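Local atomic coordinates of periplasmic beta-glucosidase (Pseudomonas aeruginosa, PDB entry 6R5T), a protein that probably hydrolyses terminal, non-reducing beta-D-glucosyl residues of beta-D-glucosides in the periplasm, releasing beta-D-glucose. Residues V576-L581 with Q656-D661; V663-R668 with T708-E713; P669-R674 with K715-L720; K699-D702 with R706-A709. The protein carries 1 engineered substitution. All blocks are in the same frame, centred on the assembly; numbering follows the deposited sequence.

Contact 1: V576-L581 with Q656-D661. With MG (magnesium ion), chain F.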
loop_
_atom_site.group_PDB
_atom_site.type_symbol
_atom_site.label_atom_id
_atom_site.label_comp_id
_atom_site.label_asym_id
_atom_site.label_seq_id
_atom_site.Cartn_x
_atom_site.Cartn_y
_atom_site.Cartn_z
ATOM N N VAL A 576 5.367 2.567 -6.571
ATOM C CA VAL A 576 5.636 3.527 -7.661
ATOM C C VAL A 576 5.403 2.758 -8.950
ATOM O O VAL A 576 5.861 1.642 -9.118
ATOM C CB VAL A 576 7.039 4.149 -7.652
ATOM C CG1 VAL A 576 7.177 5.161 -6.531
ATOM C CG2 VAL A 576 8.095 3.071 -7.595
ATOM N N TYR A 577 4.677 3.402 -9.818
ATOM C CA TYR A 577 4.404 2.828 -11.142
ATOM C C TYR A 577 4.084 3.976 -12.071
ATOM O O TYR A 577 3.590 5.014 -11.618
ATOM C CB TYR A 577 3.256 1.806 -11.046
ATOM C CG TYR A 577 1.995 2.276 -10.371
ATOM C CD1 TYR A 577 1.857 2.237 -8.990
ATOM C CD2 TYR A 577 0.916 2.755 -11.100
ATOM C CE1 TYR A 577 0.682 2.605 -8.361
ATOM C CE2 TYR A 577 -0.273 3.116 -10.493
ATOM C CZ TYR A 577 -0.394 3.067 -9.108
ATOM O OH TYR A 577 -1.583 3.403 -8.509
ATOM N N TYR A 578 4.269 3.792 -13.370
ATOM C CA TYR A 578 4.291 4.927 -14.315
ATOM C C TYR A 578 2.863 5.432 -14.648
ATOM O O TYR A 578 2.704 6.626 -14.883
ATOM C CB TYR A 578 5.056 4.576 -15.601
ATOM C CG TYR A 578 4.176 3.860 -16.578
ATOM C CD1 TYR A 578 3.907 2.504 -16.486
ATOM C CD2 TYR A 578 3.515 4.585 -17.567
ATOM C CE1 TYR A 578 3.031 1.875 -17.342
ATOM C CE2 TYR A 578 2.633 3.963 -18.422
ATOM C CZ TYR A 578 2.371 2.622 -18.306
ATOM O OH TYR A 578 1.417 2.035 -19.074
ATOM N N ASN A 579 1.868 4.570 -14.598
ATOM C CA ASN A 579 0.480 4.916 -15.013
ATOM C C ASN A 579 -0.336 5.260 -13.784
ATOM O O ASN A 579 -1.425 4.670 -13.530
ATOM C CB ASN A 579 -0.125 3.822 -15.883
ATOM C CG ASN A 579 -0.092 2.444 -15.259
ATOM O OD1 ASN A 579 0.760 2.127 -14.429
ATOM N ND2 ASN A 579 -1.005 1.564 -15.696
ATOM N N HIS A 580 0.199 6.182 -13.013
ATOM C CA HIS A 580 -0.481 6.713 -11.813
ATOM C C HIS A 580 -1.366 7.887 -12.185
ATOM O O HIS A 580 -1.271 8.462 -13.273
ATOM C CB HIS A 580 0.581 7.081 -10.770
ATOM C CG HIS A 580 1.574 8.104 -11.216
ATOM N ND1 HIS A 580 1.282 9.459 -11.289
ATOM C CD2 HIS A 580 2.820 7.973 -11.746
ATOM C CE1 HIS A 580 2.353 10.100 -11.747
ATOM N NE2 HIS A 580 3.252 9.248 -12.071
ATOM N N LEU A 581 -2.191 8.277 -11.232
ATOM C CA LEU A 581 -3.085 9.453 -11.424
ATOM C C LEU A 581 -2.342 10.743 -11.055
ATOM O O LEU A 581 -1.316 10.729 -10.298
ATOM C CB LEU A 581 -4.356 9.292 -10.598
ATOM C CG LEU A 581 -5.171 8.025 -10.829
ATOM C CD1 LEU A 581 -6.490 8.092 -10.090
ATOM C CD2 LEU A 581 -5.390 7.731 -12.299
ATOM N N GLN A 656 8.117 3.519 -27.681
ATOM C CA GLN A 656 6.917 3.321 -26.848
ATOM C C GLN A 656 5.895 4.419 -27.146
ATOM O O GLN A 656 6.295 5.573 -27.249
ATOM C CB GLN A 656 7.320 3.359 -25.370
ATOM C CG GLN A 656 8.327 2.257 -25.072
ATOM C CD GLN A 656 9.286 2.599 -23.957
ATOM O OE1 GLN A 656 8.868 3.105 -22.900
ATOM N NE2 GLN A 656 10.559 2.241 -24.135
ATOM N N LEU A 657 4.633 4.034 -27.230
ATOM C CA LEU A 657 3.525 4.953 -27.429
ATOM C C LEU A 657 2.650 4.920 -26.191
ATOM O O LEU A 657 2.153 3.834 -25.819
ATOM C CB LEU A 657 2.747 4.607 -28.694
ATOM C CG LEU A 657 1.681 5.658 -29.015
ATOM C CD1 LEU A 657 1.502 5.811 -30.501
ATOM C CD2 LEU A 657 0.359 5.314 -28.348
ATOM N N TYR A 658 2.370 6.096 -25.654
ATOM C CA TYR A 658 1.495 6.247 -24.480
ATOM C C TYR A 658 0.346 7.162 -24.863
ATOM O O TYR A 658 0.516 8.081 -25.680
ATOM C CB TYR A 658 2.249 6.818 -23.270
ATOM C CG TYR A 658 3.432 5.975 -22.868
ATOM C CD1 TYR A 658 4.673 6.159 -23.433
ATOM C CD2 TYR A 658 3.304 4.999 -21.890
ATOM C CE1 TYR A 658 5.769 5.380 -23.047
ATOM C CE2 TYR A 658 4.377 4.216 -21.507
ATOM C CZ TYR A 658 5.620 4.425 -22.057
ATOM O OH TYR A 658 6.614 3.559 -21.649
ATOM N N LEU A 659 -0.788 6.946 -24.212
ATOM C CA LEU A 659 -1.949 7.852 -24.363
ATOM C C LEU A 659 -2.301 8.478 -23.022
ATOM O O LEU A 659 -2.250 7.779 -21.998
ATOM C CB LEU A 659 -3.160 7.057 -24.858
ATOM C CG LEU A 659 -3.164 6.734 -26.344
ATOM C CD1 LEU A 659 -4.467 6.086 -26.745
ATOM C CD2 LEU A 659 -2.946 7.975 -27.179
ATOM N N GLN A 660 -2.737 9.725 -23.072
ATOM C CA GLN A 660 -3.394 10.330 -21.910
ATOM C C GLN A 660 -4.773 10.827 -22.356
ATOM O O GLN A 660 -4.877 11.402 -23.470
ATOM C CB GLN A 660 -2.601 11.485 -21.311
ATOM C CG GLN A 660 -3.250 12.079 -20.063
ATOM C CD GLN A 660 -2.530 13.305 -19.560
ATOM O OE1 GLN A 660 -1.662 13.842 -20.240
ATOM N NE2 GLN A 660 -2.861 13.742 -18.337
ATOM N N ASP A 661 -5.751 10.659 -21.484
ATOM C CA ASP A 661 -7.103 11.229 -21.668
ATOM C C ASP A 661 -7.270 12.308 -20.606
ATOM O O ASP A 661 -7.606 11.987 -19.469
ATOM C CB ASP A 661 -8.124 10.115 -21.497
ATOM C CG ASP A 661 -9.568 10.540 -21.687
ATOM O OD1 ASP A 661 -9.786 11.764 -21.925
ATOM O OD2 ASP A 661 -10.445 9.674 -21.527
HETATM MG MG MG F . -11.517 12.882 -22.352
HETATM O O HOH W 1 -12.596 11.153 -21.731
HETATM O O HOH W 2 -10.172 14.424 -22.832
HETATM O O HOH W 3 -11.586 12.327 -24.373
HETATM O O HOH W 4 -13.249 14.067 -22.742
#
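Tyr578 and Tyr658 form a small, buried aromatic contact where the loop 576-581, within the glycoside hydrolase family 3 C-terminal region, meets the strand 651-660 of the fibronectin type III-like region. Both rings use the CE2 corner: Tyr578 CE2 lies 3.6 Å from Tyr658 CE2, with the ring centroids 5.5 Å apart and the planes inclined at 66°, so that the rings meet obliquely. CG between the backbone N and the carbonyl carbon (chi1 84°) turns the Tyr578 ring toward the strand.

Hydrogen bonds hold the far ends of both rings. Tyr658 OH donates to Gln656 OE1 at 2.6 Å, along a lone pair in the amide plane, linking two side chains on the same side of the strand. Tyr578 OH is bonded to Asp145 of the TIM-barrel region and to the backbone N of Leu673, and its ring also stacks on Phe610. The tyrosine contact thus sits at a junction of all three regions of the family 3 fold. Tyr577 OH extends the loop's contacts to Glu185 of the second subunit.

Further along the loop, His580 ND1 donates a nearly straight bond (173°) to Leu581 O at 3.1 Å. Just past the end of the strand, Asp661 binds magnesium through OD1 at 2.1 Å. With Val663 O and four waters this gives an octahedral shell, and one of the waters lies 2.6 Å from Asp661 OD2, which also pairs with Arg668 NH1 in a salt bridge.

Contact 2: V663-R668 with T708-E713. With MG (magnesium ion), chain F.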
loop_
_atom_site.group_PDB
_atom_site.type_symbol
_atom_site.label_atom_id
_atom_site.label_comp_id
_atom_site.label_asym_id
_atom_site.label_seq_id
_atom_site.Cartn_x
_atom_site.Cartn_y
_atom_site.Cartn_z
ATOM N N VAL A 663 -9.180 14.812 -19.827
ATOM C CA VAL A 663 -10.467 15.235 -19.241
ATOM C C VAL A 663 -11.401 14.044 -19.363
ATOM O O VAL A 663 -11.658 13.583 -20.468
ATOM C CB VAL A 663 -11.068 16.466 -19.938
ATOM C CG1 VAL A 663 -12.437 16.767 -19.319
ATOM C CG2 VAL A 663 -10.138 17.659 -19.882
ATOM N N ALA A 664 -11.871 13.528 -18.262
ATOM C CA ALA A 664 -12.698 12.316 -18.283
ATOM C C ALA A 664 -13.613 12.285 -17.069
ATOM O O ALA A 664 -13.400 13.056 -16.131
ATOM C CB ALA A 664 -11.849 11.070 -18.370
ATOM N N SER A 665 -14.574 11.389 -17.093
ATOM C CA SER A 665 -15.562 11.231 -15.991
ATOM C C SER A 665 -14.938 10.529 -14.779
ATOM O O SER A 665 -15.608 10.494 -13.734
ATOM C CB SER A 665 -16.806 10.508 -16.464
ATOM O OG SER A 665 -16.499 9.209 -16.939
ATOM N N LEU A 666 -13.777 9.910 -14.958
ATOM C CA LEU A 666 -12.883 9.443 -13.864
ATOM C C LEU A 666 -11.539 10.156 -14.095
ATOM O O LEU A 666 -11.160 10.379 -15.246
ATOM C CB LEU A 666 -12.589 7.929 -13.947
ATOM C CG LEU A 666 -13.610 6.905 -13.500
ATOM C CD1 LEU A 666 -12.954 5.569 -13.298
ATOM C CD2 LEU A 666 -14.290 7.300 -12.217
ATOM N N SER A 667 -10.735 10.318 -13.038
ATOM C CA SER A 667 -9.333 10.760 -13.164
ATOM C C SER A 667 -8.527 9.637 -13.832
ATOM O O SER A 667 -8.516 8.515 -13.298
ATOM C CB SER A 667 -8.787 11.055 -11.788
ATOM O OG SER A 667 -7.499 11.636 -11.905
ATOM N N ARG A 668 -7.980 9.882 -15.014
ATOM C CA ARG A 668 -7.270 8.834 -15.784
ATOM C C ARG A 668 -5.767 9.040 -15.627
ATOM O O ARG A 668 -5.269 10.121 -15.329
ATOM C CB ARG A 668 -7.769 8.813 -17.227
ATOM C CG ARG A 668 -9.249 8.415 -17.265
ATOM C CD ARG A 668 -9.741 7.861 -18.553
ATOM N NE ARG A 668 -8.942 6.725 -18.982
ATOM C CZ ARG A 668 -8.773 6.350 -20.232
ATOM N NH1 ARG A 668 -9.325 6.990 -21.268
ATOM N NH2 ARG A 668 -8.047 5.267 -20.478
ATOM N N THR A 708 -16.429 3.074 -21.869
ATOM C CA THR A 708 -16.788 4.315 -22.598
ATOM C C THR A 708 -15.518 4.943 -23.186
ATOM O O THR A 708 -14.479 4.902 -22.513
ATOM C CB THR A 708 -17.584 5.249 -21.671
ATOM O OG1 THR A 708 -17.850 6.499 -22.303
ATOM C CG2 THR A 708 -16.908 5.570 -20.352
ATOM N N ALA A 709 -15.581 5.492 -24.397
ATOM C CA ALA A 709 -14.589 6.486 -24.857
ATOM C C ALA A 709 -15.322 7.805 -25.007
ATOM O O ALA A 709 -16.306 7.841 -25.769
ATOM C CB ALA A 709 -13.919 6.068 -26.131
ATOM N N GLU A 710 -14.914 8.836 -24.283
ATOM C CA GLU A 710 -15.626 10.120 -24.276
ATOM C C GLU A 710 -15.015 11.050 -25.314
ATOM O O GLU A 710 -13.789 11.136 -25.464
ATOM C CB GLU A 710 -15.589 10.739 -22.888
ATOM C CG GLU A 710 -16.205 9.821 -21.853
ATOM C CD GLU A 710 -16.004 10.255 -20.421
ATOM O OE1 GLU A 710 -14.952 10.836 -20.121
ATOM O OE2 GLU A 710 -16.929 10.025 -19.627
ATOM N N PRO A 711 -15.854 11.810 -26.055
ATOM C CA PRO A 711 -15.305 12.780 -26.981
ATOM C C PRO A 711 -14.450 13.801 -26.239
ATOM O O PRO A 711 -14.685 14.087 -25.053
ATOM C CB PRO A 711 -16.547 13.455 -27.608
ATOM C CG PRO A 711 -17.667 13.220 -26.568
ATOM C CD PRO A 711 -17.321 11.926 -25.871
ATOM N N GLY A 712 -13.475 14.356 -26.935
ATOM C CA GLY A 712 -12.516 15.303 -26.372
ATOM C C GLY A 712 -11.087 14.986 -26.742
ATOM O O GLY A 712 -10.809 14.138 -27.617
ATOM N N GLU A 713 -10.179 15.676 -26.051
ATOM C CA GLU A 713 -8.762 15.614 -26.354
ATOM C C GLU A 713 -8.182 14.264 -25.919
ATOM O O GLU A 713 -8.524 13.766 -24.827
ATOM C CB GLU A 713 -8.009 16.721 -25.608
ATOM C CG GLU A 713 -6.541 16.788 -25.984
ATOM C CD GLU A 713 -5.760 17.855 -25.236
ATOM O OE1 GLU A 713 -6.354 18.457 -24.302
ATOM O OE2 GLU A 713 -4.583 18.096 -25.595
HETATM MG MG MG F . -11.517 12.882 -22.352
HETATM O O HOH W 2 -10.172 14.424 -22.832
HETATM O O HOH W 1 -12.596 11.153 -21.731
HETATM O O HOH W 3 -11.586 12.327 -24.373
HETATM O O HOH W 4 -13.249 14.067 -22.742
#
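Glu710 reaches across to Ser665 with both carboxylate oxygens, joining the loop 663-668 to the turn that leads into strand 712-719. Glu710 OE1 accepts the backbone N of Ser665 at 3.1 Å on its syn lone pair, though the bond is bent (141°). Glu710 OE2 receives Ser665 OG at 2.8 Å, again from the syn side but 32° out of the carboxylate plane. Ser665 was modelled in two conformers, so this second bond describes one of them. An extended chain beyond CG carries the carboxylate to the loop, where Ala664 CA packs 3.3 Å from Glu710 OE1.

The remaining links pass through the magnesium shell. Val663 O binds the magnesium directly at 2.0 Å. One coordinating water lies 2.9 Å from Glu710 OE1 and also near Asp661 OD2, with more acceptors around it than it has protons. The water that gives a hydrogen bond to Glu713 O at 2.7 Å also accepts a longer one from Val663 N. Two others donate to Glu710 O and to Pro711 O, so successive carbonyls of the turn are engaged by metal-bound water. Arg668 pairs with Glu672, while Ser667 OG bonds to His265 O of the second subunit. The arrangement is a magnesium site with few direct protein ligands, Asp661 and Val663, its waters held by the Val663 loop and by the turn and first residues of strand 712-719 in the fibronectin type III-like domain.

Contact 3: P669-R674 with K715-L720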
loop_
_atom_site.group_PDB
_atom_site.type_symbol
_atom_site.label_atom_id
_atom_site.label_comp_id
_atom_site.label_asym_id
_atom_site.label_seq_id
_atom_site.Cartn_x
_atom_site.Cartn_y
_atom_site.Cartn_z
ATOM N N PRO A 669 -5.002 7.973 -15.843
ATOM C CA PRO A 669 -3.565 8.036 -15.645
ATOM C C PRO A 669 -2.870 9.092 -16.485
ATOM O O PRO A 669 -3.295 9.493 -17.564
ATOM C CB PRO A 669 -3.065 6.646 -15.978
ATOM C CG PRO A 669 -4.266 5.770 -15.796
ATOM C CD PRO A 669 -5.457 6.614 -16.198
ATOM N N VAL A 670 -1.741 9.538 -15.980
ATOM C CA VAL A 670 -0.938 10.570 -16.688
ATOM C C VAL A 670 -0.423 10.017 -18.034
ATOM O O VAL A 670 -0.313 10.818 -18.987
ATOM C CB VAL A 670 0.203 11.086 -15.813
ATOM C CG1 VAL A 670 -0.355 11.780 -14.583
ATOM C CG2 VAL A 670 1.168 9.967 -15.449
ATOM N N LYS A 671 -0.213 8.703 -18.113
ATOM C CA LYS A 671 0.159 8.001 -19.354
ATOM C C LYS A 671 -0.308 6.566 -19.242
ATOM O O LYS A 671 -0.249 6.001 -18.120
ATOM C CB LYS A 671 1.689 7.823 -19.467
ATOM C CG LYS A 671 2.391 9.092 -19.797
ATOM C CD LYS A 671 3.787 8.869 -20.200
ATOM C CE LYS A 671 4.375 10.148 -20.726
ATOM N NZ LYS A 671 4.300 11.242 -19.737
ATOM N N GLU A 672 -0.641 5.948 -20.369
ATOM C CA GLU A 672 -0.968 4.521 -20.398
ATOM C C GLU A 672 -0.331 3.934 -21.669
ATOM O O GLU A 672 -0.560 4.498 -22.743
ATOM C CB GLU A 672 -2.469 4.271 -20.429
ATOM C CG GLU A 672 -3.192 4.678 -19.156
ATOM C CD GLU A 672 -4.639 4.194 -19.081
ATOM O OE1 GLU A 672 -5.448 4.781 -19.834
ATOM O OE2 GLU A 672 -4.973 3.254 -18.276
ATOM N N LEU A 673 0.480 2.895 -21.566
ATOM C CA LEU A 673 1.077 2.282 -22.777
ATOM C C LEU A 673 -0.040 1.805 -23.721
ATOM O O LEU A 673 -0.946 1.077 -23.259
ATOM C CB LEU A 673 1.958 1.122 -22.388
ATOM C CG LEU A 673 2.770 0.506 -23.515
ATOM C CD1 LEU A 673 3.888 1.426 -23.955
ATOM C CD2 LEU A 673 3.355 -0.797 -23.032
ATOM N N ARG A 674 0.091 2.141 -24.996
ATOM C CA ARG A 674 -0.888 1.697 -26.005
ATOM C C ARG A 674 -0.180 1.203 -27.263
ATOM O O ARG A 674 -0.870 0.816 -28.185
ATOM C CB ARG A 674 -1.922 2.770 -26.347
ATOM C CG ARG A 674 -2.954 3.004 -25.267
ATOM C CD ARG A 674 -3.800 1.786 -25.092
ATOM N NE ARG A 674 -4.868 1.991 -24.142
ATOM C CZ ARG A 674 -4.856 1.625 -22.894
ATOM N NH1 ARG A 674 -3.767 1.091 -22.362
ATOM N NH2 ARG A 674 -5.973 1.769 -22.183
ATOM N N LYS A 715 -3.977 12.879 -25.742
ATOM C CA LYS A 715 -2.567 13.226 -25.960
ATOM C C LYS A 715 -1.850 11.926 -26.259
ATOM O O LYS A 715 -2.038 10.914 -25.533
ATOM C CB LYS A 715 -1.938 13.902 -24.730
ATOM C CG LYS A 715 -2.575 15.212 -24.345
ATOM C CD LYS A 715 -1.835 15.906 -23.198
ATOM C CE LYS A 715 -2.016 17.403 -23.336
ATOM N NZ LYS A 715 -1.405 18.142 -22.211
ATOM N N VAL A 716 -1.059 11.935 -27.310
ATOM C CA VAL A 716 -0.261 10.801 -27.801
ATOM C C VAL A 716 1.185 11.127 -27.501
ATOM O O VAL A 716 1.672 12.169 -27.946
ATOM C CB VAL A 716 -0.477 10.561 -29.311
ATOM C CG1 VAL A 716 0.365 9.388 -29.749
ATOM C CG2 VAL A 716 -1.943 10.330 -29.635
ATOM N N PHE A 717 1.856 10.282 -26.719
ATOM C CA PHE A 717 3.273 10.470 -26.333
ATOM C C PHE A 717 4.100 9.367 -26.962
ATOM O O PHE A 717 3.661 8.203 -26.983
ATOM C CB PHE A 717 3.513 10.348 -24.841
ATOM C CG PHE A 717 2.727 11.281 -23.992
ATOM C CD1 PHE A 717 1.418 10.998 -23.698
ATOM C CD2 PHE A 717 3.333 12.399 -23.447
ATOM C CE1 PHE A 717 0.735 11.844 -22.857
ATOM C CE2 PHE A 717 2.622 13.263 -22.635
ATOM C CZ PHE A 717 1.304 12.993 -22.383
ATOM N N VAL A 718 5.225 9.733 -27.558
ATOM C CA VAL A 718 6.193 8.735 -28.045
ATOM C C VAL A 718 7.557 9.031 -27.470
ATOM O O VAL A 718 7.908 10.209 -27.298
ATOM C CB VAL A 718 6.188 8.673 -29.591
ATOM C CG1 VAL A 718 7.252 7.734 -30.064
ATOM C CG2 VAL A 718 4.817 8.210 -30.080
ATOM N N GLY A 719 8.276 7.984 -27.137
ATOM C CA GLY A 719 9.673 8.110 -26.713
ATOM C C GLY A 719 10.280 6.745 -26.446
ATOM O O GLY A 719 9.648 5.705 -26.679
ATOM N N LEU A 720 11.537 6.776 -26.022
ATOM C CA LEU A 720 12.299 5.530 -25.733
ATOM C C LEU A 720 12.246 5.127 -24.256
ATOM O O LEU A 720 12.849 4.106 -23.897
ATOM C CB LEU A 720 13.736 5.749 -26.211
ATOM C CG LEU A 720 13.866 6.123 -27.673
ATOM C CD1 LEU A 720 15.335 6.207 -28.051
ATOM C CD2 LEU A 720 13.163 5.137 -28.607
#
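Phe717, Lys671 and, to a lesser extent, Val670 make this contact at the protein surface. The CE-NZ end of Lys671 lies over one face of the Phe717 ring. Lys671 CE is 3.7 Å from Phe717 CD2, placed toward the rim and near enough to the normal for a CH-pi contact. Lys671 NZ stands 4.2 Å from the centroid of the Phe717 ring and 23° off the ring normal, a cation-pi interaction over the same face. The extended middle of the lysine chain carries CE over the ring, and the bend at its last torsion (chi4 57°) keeps NZ over that face as well. The two side chains meet at about a right angle, so only the end of the lysine rests on the aromatic face. The ammonium is probably attracted electrostatically to the electron-rich face of the ring. Val670 adds its carbonyl, with Val670 O 4.1 Å from Phe717 CE1, in an oblique position.

Thr725 of the neighbouring strand 725-732 touches both Lys671 and Phe717. Further along 669-674, Arg674 NH1 donates to Leu673 O at 3.0 Å.

Strand 651-660 lies between the two strands concerned: Tyr658 pairs by backbone with Phe717, and Leu659 with Glu672. Lys671, in the loop that leads into the outer strand 672-681, therefore spans the middle strand to reach Phe717, a cation-pi bridge across one face of the mixed sheet of the fibronectin type III-like domain.

Contact 4: K699-D702 with R706-A709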
loop_
_atom_site.group_PDB
_atom_site.type_symbol
_atom_site.label_atom_id
_atom_site.label_comp_id
_atom_site.label_asym_id
_atom_site.label_seq_id
_atom_site.Cartn_x
_atom_site.Cartn_y
_atom_site.Cartn_z
ATOM N N LYS A 699 -10.891 3.695 -24.601
ATOM C CA LYS A 699 -12.003 3.439 -23.677
ATOM C C LYS A 699 -11.485 3.100 -22.270
ATOM O O LYS A 699 -10.361 2.653 -22.089
ATOM C CB LYS A 699 -12.789 2.226 -24.170
ATOM C CG LYS A 699 -13.451 2.422 -25.514
ATOM C CD LYS A 699 -14.677 1.581 -25.730
ATOM C CE LYS A 699 -15.461 2.088 -26.926
ATOM N NZ LYS A 699 -16.701 1.312 -27.164
ATOM N N PHE A 700 -12.330 3.326 -21.314
ATOM C CA PHE A 700 -12.080 3.023 -19.903
ATOM C C PHE A 700 -13.411 2.684 -19.254
ATOM O O PHE A 700 -14.526 3.085 -19.719
ATOM C CB PHE A 700 -11.414 4.208 -19.204
ATOM C CG PHE A 700 -12.288 5.412 -19.053
ATOM C CD1 PHE A 700 -12.521 6.284 -20.120
ATOM C CD2 PHE A 700 -12.896 5.693 -17.837
ATOM C CE1 PHE A 700 -13.359 7.384 -19.978
ATOM C CE2 PHE A 700 -13.702 6.802 -17.689
ATOM C CZ PHE A 700 -13.953 7.643 -18.765
ATOM N N TYR A 701 -13.292 2.004 -18.130
ATOM C CA TYR A 701 -14.438 1.702 -17.251
ATOM C C TYR A 701 -14.701 2.878 -16.336
ATOM O O TYR A 701 -13.819 3.301 -15.530
ATOM C CB TYR A 701 -14.209 0.429 -16.436
ATOM C CG TYR A 701 -14.179 -0.816 -17.281
ATOM C CD1 TYR A 701 -15.359 -1.415 -17.683
ATOM C CD2 TYR A 701 -12.979 -1.316 -17.754
ATOM C CE1 TYR A 701 -15.337 -2.542 -18.485
ATOM C CE2 TYR A 701 -12.949 -2.423 -18.580
ATOM C CZ TYR A 701 -14.134 -3.047 -18.918
ATOM O OH TYR A 701 -14.108 -4.162 -19.707
ATOM N N ASP A 702 -15.909 3.428 -16.400
ATOM C CA ASP A 702 -16.283 4.543 -15.510
ATOM C C ASP A 702 -16.792 4.007 -14.167
ATOM O O ASP A 702 -16.614 2.792 -13.875
ATOM C CB ASP A 702 -17.255 5.490 -16.224
ATOM C CG ASP A 702 -18.664 4.950 -16.351
ATOM O OD1 ASP A 702 -18.939 3.868 -15.804
ATOM O OD2 ASP A 702 -19.495 5.649 -16.976
ATOM N N ARG A 706 -19.404 1.220 -16.979
ATOM C CA ARG A 706 -19.629 1.382 -18.425
ATOM C C ARG A 706 -18.275 1.525 -19.098
ATOM O O ARG A 706 -17.441 2.333 -18.619
ATOM C CB ARG A 706 -20.479 2.621 -18.676
ATOM C CG ARG A 706 -21.841 2.493 -18.020
ATOM C CD ARG A 706 -22.863 3.412 -18.636
ATOM N NE ARG A 706 -23.726 3.948 -17.593
ATOM C CZ ARG A 706 -23.465 5.031 -16.862
ATOM N NH1 ARG A 706 -24.326 5.423 -15.936
ATOM N NH2 ARG A 706 -22.349 5.714 -17.049
ATOM N N HIS A 707 -18.067 0.807 -20.185
ATOM C CA HIS A 707 -16.813 0.842 -20.965
ATOM C C HIS A 707 -16.919 1.851 -22.107
ATOM O O HIS A 707 -17.456 1.454 -23.159
ATOM C CB HIS A 707 -16.486 -0.536 -21.486
ATOM C CG HIS A 707 -15.055 -0.718 -21.833
ATOM N ND1 HIS A 707 -14.675 -1.333 -23.010
ATOM C CD2 HIS A 707 -13.910 -0.346 -21.210
ATOM C CE1 HIS A 707 -13.357 -1.406 -23.067
ATOM N NE2 HIS A 707 -12.862 -0.806 -21.965
ATOM N N THR A 708 -16.429 3.074 -21.869
ATOM C CA THR A 708 -16.788 4.315 -22.598
ATOM C C THR A 708 -15.518 4.943 -23.186
ATOM O O THR A 708 -14.479 4.902 -22.513
ATOM C CB THR A 708 -17.584 5.249 -21.671
ATOM O OG1 THR A 708 -17.850 6.499 -22.303
ATOM C CG2 THR A 708 -16.908 5.570 -20.352
ATOM N N ALA A 709 -15.581 5.492 -24.397
ATOM C CA ALA A 709 -14.589 6.486 -24.857
ATOM C C ALA A 709 -15.322 7.805 -25.007
ATOM O O ALA A 709 -16.306 7.841 -25.769
ATOM C CB ALA A 709 -13.919 6.068 -26.131
HETATM O O HOH W 5 -10.039 -0.400 -21.521
#
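His707 is held between Tyr701 on one face and Lys699 on the other, in a short beta hairpin. The Tyr701 and His707 rings form an offset stack, centroids 4.2 Å apart and planes 25° from parallel, with His707 CD2 set over the centre of the tyrosine. On the opposite face Lys699 CB makes a CH-pi contact, 3.9 Å from the centroid of the His707 ring and close to its normal. At the edge of the imidazole, in its plane, a water sits 2.9 Å from His707 NE2 and also donates to Lys699 O.

On the other side of the hairpin Phe700 and Thr708 lie side by side and point the same way. With CG of Phe700 between its backbone N and carbonyl carbon (chi1 68°), the ring turns a face to Thr708 CG2, which is 4.2 Å from the centroid of the Phe700 ring. Phe700 and Thr708 are an antiparallel hydrogen-bonded pair, with Phe700 N to Thr708 O and Thr708 N to Phe700 O both 2.9 Å; Tyr701 and His707 are the non-hydrogen-bonded pair.

Toward the turn, Asp702 N donates to Arg706 O at 2.9 Å, closing the end of the hairpin. Asp702 OD1 takes Arg706 N from above the carboxylate plane and Gln704 N as well, the latter an Asx turn. Asp702 OD2 makes a salt bridge to Arg706 NH2 at 2.9 Å; the carboxylate and guanidinium planes are 80° apart, and only NH2 comes close to OD2. Two backbone N-H groups and a guanidinium around one carboxylate would probably keep Asp702 ionised and fix the shape of the turn.

In the fold
Contact 1 is the buried one, an aromatic meeting between the C-terminal and fibronectin-like regions, whereas contact 3 is a surface cation-pi bridge. Contacts 2 and 4 are partly buried: contact 2 relies on a carboxylate, a serine and metal-bound water, contact 4 on backbone pairing, a ring stack, CH-pi contacts and a salt bridge. Contacts 1 and 3 are closest, their centres about 6 Å apart, and share the sheet: strand 651-660 of contact 1 runs between the strands of contact 3. Contacts 1 and 2 supply one protein ligand each to the magnesium. Phe700 of contact 4 packs against Ser665, Arg668 and Glu710 of contact 2. Contacts 1 and 2 alone reach the second subunit.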